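Long-range contact in putative phage capsid protein (Corynebacterium diphtheriae NCTC 13129, PDB 2R9I), which is of unknown function but, as a putative phage capsid protein seen here through its helical N-terminal domain, probably contributes to the shell of a phage head: residues L6-M17 / I50-R61. Sequence-based numbering, arbitrary orientation.
Sequences LKDLLAHRENLM and IESTDEAIAARR
R13 and D54 form a salt bridge between two antiparallel helices. The guanidinium of R13 meets the carboxylate side-on with two nitrogens. R13 NE lies 2.8 Å from D54 OD1, on its syn side and tilted from the carboxylate plane. R13 NH1 reaches D54 OD2 at 2.9 Å through the syn lone pair, with a nearly straight N-H...O angle of 172°. One bond to each oxygen keeps the two flat groups nearly coplanar. I50 CG2 lies over one face of the guanidinium, offset toward its rim, so the charged pair borders an apolar layer.

In that layer the side chain of L9 is a knob among T53, A56, I57 and R60. Its CB meets I57 CG1 at 3.9 Å, and its CD1 reaches A56 CB. The extended R60 chain crosses the end of L9 at about a right angle. T53 is a knob from the opposite helix, set among L9, H12, L16 and R13. T53 CG2 lies 3.7 Å from R13 CB, and the two side chains meet at a slant. With T53 OG1 beside the backbone N (chi1 -66°), the hydroxyl is hydrogen-bonded to E49 O of its own helix.

L10 CD2 packs on I57 CD1 at 3.7 Å along one flank. Beside the salt bridge, I50 CG1 touches L16 CB, and I50 CD1 lies by CA of selenomethionine M17, with CG farther.

Reciprocal knobs-into-holes packing thus holds a helical hairpin, with local axes 9.5 Å apart at an angle of 163°. The contact joins the N-terminal half of helix 6-26 to the middle of the longer helix 33-71.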
loop_
_atom_site.group_PDB
_atom_site.type_symbol
_atom_site.label_atom_id
_atom_site.label_comp_id
_atom_site.label_asym_id
_atom_site.label_seq_id
_atom_site.Cartn_x
_atom_site.Cartn_y
_atom_site.Cartn_z
ATOM N N LEU A 6 -5.826 -2.395 12.444
ATOM C CA LEU A 6 -4.646 -1.631 12.061
ATOM C C LEU A 6 -3.447 -2.545 11.832
ATOM O O LEU A 6 -2.707 -2.384 10.861
ATOM C CB LEU A 6 -4.314 -0.586 13.127
ATOM C CG LEU A 6 -3.199 0.404 12.783
ATOM C CD1 LEU A 6 -3.500 1.120 11.475
ATOM C CD2 LEU A 6 -2.999 1.404 13.912
ATOM N N LYS A 7 -3.259 -3.504 12.733
ATOM C CA LYS A 7 -2.086 -4.378 12.693
ATOM C C LYS A 7 -2.086 -5.168 11.387
ATOM O O LYS A 7 -1.030 -5.456 10.823
ATOM C CB LYS A 7 -2.087 -5.336 13.891
ATOM C CG LYS A 7 -1.887 -4.659 15.277
ATOM C CD LYS A 7 -1.880 -5.669 16.452
ATOM C CE LYS A 7 -1.693 -4.917 17.783
ATOM N NZ LYS A 7 -1.689 -5.825 18.953
ATOM N N ASP A 8 -3.292 -5.500 10.922
ATOM C CA ASP A 8 -3.510 -6.255 9.691
ATOM C C ASP A 8 -3.256 -5.391 8.462
ATOM O O ASP A 8 -2.700 -5.875 7.455
ATOM C CB ASP A 8 -4.949 -6.791 9.623
ATOM C CG ASP A 8 -5.283 -7.780 10.751
ATOM O OD1 ASP A 8 -4.645 -8.858 10.833
ATOM O OD2 ASP A 8 -6.215 -7.481 11.546
ATOM N N LEU A 9 -3.692 -4.130 8.548
ATOM C CA LEU A 9 -3.480 -3.152 7.497
ATOM C C LEU A 9 -1.997 -2.915 7.248
ATOM O O LEU A 9 -1.576 -2.751 6.113
ATOM C CB LEU A 9 -4.140 -1.827 7.856
ATOM C CG LEU A 9 -5.590 -1.597 7.435
ATOM C CD1 LEU A 9 -5.940 -0.165 7.727
ATOM C CD2 LEU A 9 -5.816 -1.889 5.951
ATOM N N LEU A 10 -1.210 -2.902 8.316
ATOM C CA LEU A 10 0.211 -2.681 8.204
ATOM C C LEU A 10 0.891 -3.899 7.591
ATOM O O LEU A 10 1.765 -3.740 6.734
ATOM C CB LEU A 10 0.815 -2.319 9.567
ATOM C CG LEU A 10 0.339 -0.989 10.193
ATOM C CD1 LEU A 10 0.635 -0.905 11.719
ATOM C CD2 LEU A 10 0.948 0.197 9.466
ATOM N N ALA A 11 0.480 -5.104 8.001
ATOM C CA ALA A 11 1.014 -6.319 7.389
ATOM C C ALA A 11 0.657 -6.364 5.895
ATOM O O ALA A 11 1.497 -6.713 5.038
ATOM C CB ALA A 11 0.513 -7.569 8.101
ATOM N N HIS A 12 -0.593 -5.999 5.604
ATOM C CA HIS A 12 -1.125 -5.988 4.248
ATOM C C HIS A 12 -0.334 -5.036 3.370
ATOM O O HIS A 12 0.075 -5.402 2.256
ATOM C CB HIS A 12 -2.598 -5.589 4.267
ATOM C CG HIS A 12 -3.237 -5.590 2.919
ATOM N ND1 HIS A 12 -3.466 -6.747 2.203
ATOM C CD2 HIS A 12 -3.687 -4.575 2.146
ATOM C CE1 HIS A 12 -4.050 -6.446 1.055
ATOM N NE2 HIS A 12 -4.192 -5.133 0.994
ATOM N N ARG A 13 -0.113 -3.822 3.871
ATOM C CA ARG A 13 0.700 -2.834 3.151
ATOM C C ARG A 13 2.087 -3.382 2.832
ATOM O O ARG A 13 2.569 -3.277 1.715
ATOM C CB ARG A 13 0.851 -1.551 3.974
ATOM C CG ARG A 13 1.218 -0.337 3.145
ATOM C CD ARG A 13 2.716 -0.074 3.150
ATOM N NE ARG A 13 2.970 1.198 2.496
ATOM C CZ ARG A 13 4.148 1.600 2.032
ATOM N NH1 ARG A 13 4.219 2.786 1.440
ATOM N NH2 ARG A 13 5.252 0.840 2.148
ATOM N N GLU A 14 2.726 -3.970 3.826
ATOM C CA GLU A 14 4.048 -4.474 3.642
ATOM C C GLU A 14 4.076 -5.648 2.650
ATOM O O GLU A 14 5.012 -5.745 1.851
ATOM C CB GLU A 14 4.606 -4.855 4.986
ATOM C CG GLU A 14 5.919 -5.564 4.916
ATOM C CD GLU A 14 6.429 -5.850 6.315
ATOM O OE1 GLU A 14 5.694 -5.529 7.300
ATOM O OE2 GLU A 14 7.564 -6.388 6.435
ATOM N N ASN A 15 3.056 -6.514 2.675
ATOM C CA ASN A 15 2.895 -7.577 1.636
ATOM C C ASN A 15 2.745 -7.051 0.211
ATOM O O ASN A 15 3.320 -7.580 -0.727
ATOM C CB ASN A 15 1.728 -8.512 1.964
ATOM C CG ASN A 15 1.982 -9.341 3.208
ATOM O OD1 ASN A 15 3.107 -9.737 3.464
ATOM N ND2 ASN A 15 0.948 -9.611 3.977
ATOM N N LEU A 16 2.039 -5.963 0.072
ATOM C CA LEU A 16 1.885 -5.351 -1.196
ATOM C C LEU A 16 3.183 -4.771 -1.667
ATOM O O LEU A 16 3.471 -4.790 -2.820
ATOM C CB LEU A 16 0.843 -4.263 -1.093
ATOM C CG LEU A 16 -0.566 -4.580 -1.551
ATOM C CD1 LEU A 16 -0.808 -6.032 -1.587
ATOM C CD2 LEU A 16 -1.529 -3.924 -0.669
HETATM N N MSE A 17 3.966 -4.235 -0.765
HETATM C CA MSE A 17 5.205 -3.611 -1.135
HETATM C C MSE A 17 6.163 -4.683 -1.509
HETATM O O MSE A 17 6.894 -4.574 -2.445
HETATM C CB MSE A 17 5.750 -2.879 0.059
HETATM C CG MSE A 17 5.563 -1.433 -0.031
HETATM SE SE MSE A 17 6.813 -0.891 -1.271
HETATM C CE MSE A 17 6.303 0.893 -1.550
ATOM N N ILE A 50 -1.063 -0.181 -2.846
ATOM C CA ILE A 50 -0.223 0.308 -1.760
ATOM C C ILE A 50 -0.643 1.725 -1.366
ATOM O O ILE A 50 -0.901 1.976 -0.187
ATOM C CB ILE A 50 1.287 0.302 -2.101
ATOM C CG1 ILE A 50 1.814 -1.123 -2.254
ATOM C CG2 ILE A 50 2.084 1.001 -1.017
ATOM C CD1 ILE A 50 3.004 -1.252 -3.199
ATOM N N GLU A 51 -0.753 2.634 -2.338
ATOM C CA GLU A 51 -1.110 4.028 -2.041
ATOM C C GLU A 51 -2.432 4.114 -1.325
ATOM O O GLU A 51 -2.597 4.840 -0.331
ATOM C CB GLU A 51 -1.188 4.853 -3.309
ATOM C CG GLU A 51 0.154 5.231 -3.858
ATOM C CD GLU A 51 0.045 5.945 -5.194
ATOM O OE1 GLU A 51 -1.083 6.054 -5.734
ATOM O OE2 GLU A 51 1.088 6.405 -5.714
ATOM N N SER A 52 -3.375 3.347 -1.835
ATOM C CA SER A 52 -4.709 3.306 -1.296
ATOM C C SER A 52 -4.786 2.673 0.131
ATOM O O SER A 52 -5.629 3.043 0.958
ATOM C CB SER A 52 -5.557 2.591 -2.329
ATOM O OG SER A 52 -6.657 2.000 -1.711
ATOM N N THR A 53 -3.885 1.738 0.429
ATOM C CA THR A 53 -3.786 1.143 1.766
ATOM C C THR A 53 -3.123 2.122 2.702
ATOM O O THR A 53 -3.462 2.192 3.891
ATOM C CB THR A 53 -2.977 -0.169 1.715
ATOM O OG1 THR A 53 -3.719 -1.117 0.948
ATOM C CG2 THR A 53 -2.697 -0.753 3.116
ATOM N N ASP A 54 -2.164 2.875 2.182
ATOM C CA ASP A 54 -1.568 3.931 2.956
ATOM C C ASP A 54 -2.621 4.914 3.450
ATOM O O ASP A 54 -2.547 5.371 4.583
ATOM C CB ASP A 54 -0.509 4.652 2.147
ATOM C CG ASP A 54 0.813 3.926 2.171
ATOM O OD1 ASP A 54 0.998 3.040 3.057
ATOM O OD2 ASP A 54 1.675 4.237 1.306
ATOM N N GLU A 55 -3.594 5.233 2.598
ATOM C CA GLU A 55 -4.696 6.094 3.018
ATOM C C GLU A 55 -5.533 5.445 4.110
ATOM O O GLU A 55 -5.904 6.117 5.075
ATOM C CB GLU A 55 -5.590 6.464 1.852
ATOM C CG GLU A 55 -4.892 7.353 0.843
ATOM C CD GLU A 55 -5.713 7.516 -0.454
ATOM O OE1 GLU A 55 -6.430 6.550 -0.882
ATOM O OE2 GLU A 55 -5.645 8.623 -1.049
ATOM N N ALA A 56 -5.826 4.146 3.970
ATOM C CA ALA A 56 -6.588 3.442 4.998
ATOM C C ALA A 56 -5.857 3.527 6.355
ATOM O O ALA A 56 -6.476 3.732 7.404
ATOM C CB ALA A 56 -6.818 2.017 4.589
ATOM N N ILE A 57 -4.532 3.404 6.316
ATOM C CA ILE A 57 -3.709 3.450 7.520
ATOM C C ILE A 57 -3.737 4.842 8.147
ATOM O O ILE A 57 -3.853 4.979 9.373
ATOM C CB ILE A 57 -2.274 3.016 7.202
ATOM C CG1 ILE A 57 -2.241 1.507 6.963
ATOM C CG2 ILE A 57 -1.308 3.392 8.310
ATOM C CD1 ILE A 57 -0.954 1.032 6.404
ATOM N N ALA A 58 -3.623 5.865 7.309
ATOM C CA ALA A 58 -3.666 7.255 7.747
ATOM C C ALA A 58 -5.033 7.565 8.371
ATOM O O ALA A 58 -5.105 8.148 9.451
ATOM C CB ALA A 58 -3.359 8.193 6.574
ATOM N N ALA A 59 -6.105 7.137 7.707
ATOM C CA ALA A 59 -7.449 7.275 8.232
ATOM C C ALA A 59 -7.586 6.598 9.591
ATOM O O ALA A 59 -8.096 7.212 10.523
ATOM C CB ALA A 59 -8.473 6.729 7.260
ATOM N N ARG A 60 -7.124 5.355 9.733
ATOM C CA ARG A 60 -7.255 4.672 11.027
ATOM C C ARG A 60 -6.454 5.355 12.108
ATOM O O ARG A 60 -6.949 5.485 13.215
ATOM C CB ARG A 60 -6.891 3.179 10.969
ATOM C CG ARG A 60 -7.869 2.366 10.168
ATOM C CD ARG A 60 -7.507 0.882 10.120
ATOM N NE ARG A 60 -8.449 0.170 9.254
ATOM C CZ ARG A 60 -9.653 -0.263 9.642
ATOM N NH1 ARG A 60 -10.444 -0.882 8.774
ATOM N NH2 ARG A 60 -10.075 -0.082 10.892
ATOM N N ARG A 61 -5.226 5.779 11.810
ATOM C CA ARG A 61 -4.393 6.419 12.828
ATOM C C ARG A 61 -4.975 7.764 13.217
ATOM O O ARG A 61 -5.149 8.054 14.403
ATOM C CB ARG A 61 -2.963 6.594 12.357
ATOM C CG ARG A 61 -2.055 5.488 12.803
ATOM C CD ARG A 61 -0.780 5.521 11.976
ATOM N NE ARG A 61 0.106 4.387 12.257
ATOM C CZ ARG A 61 1.113 4.015 11.470
ATOM N NH1 ARG A 61 1.358 4.674 10.338
ATOM N NH2 ARG A 61 1.872 2.976 11.803
#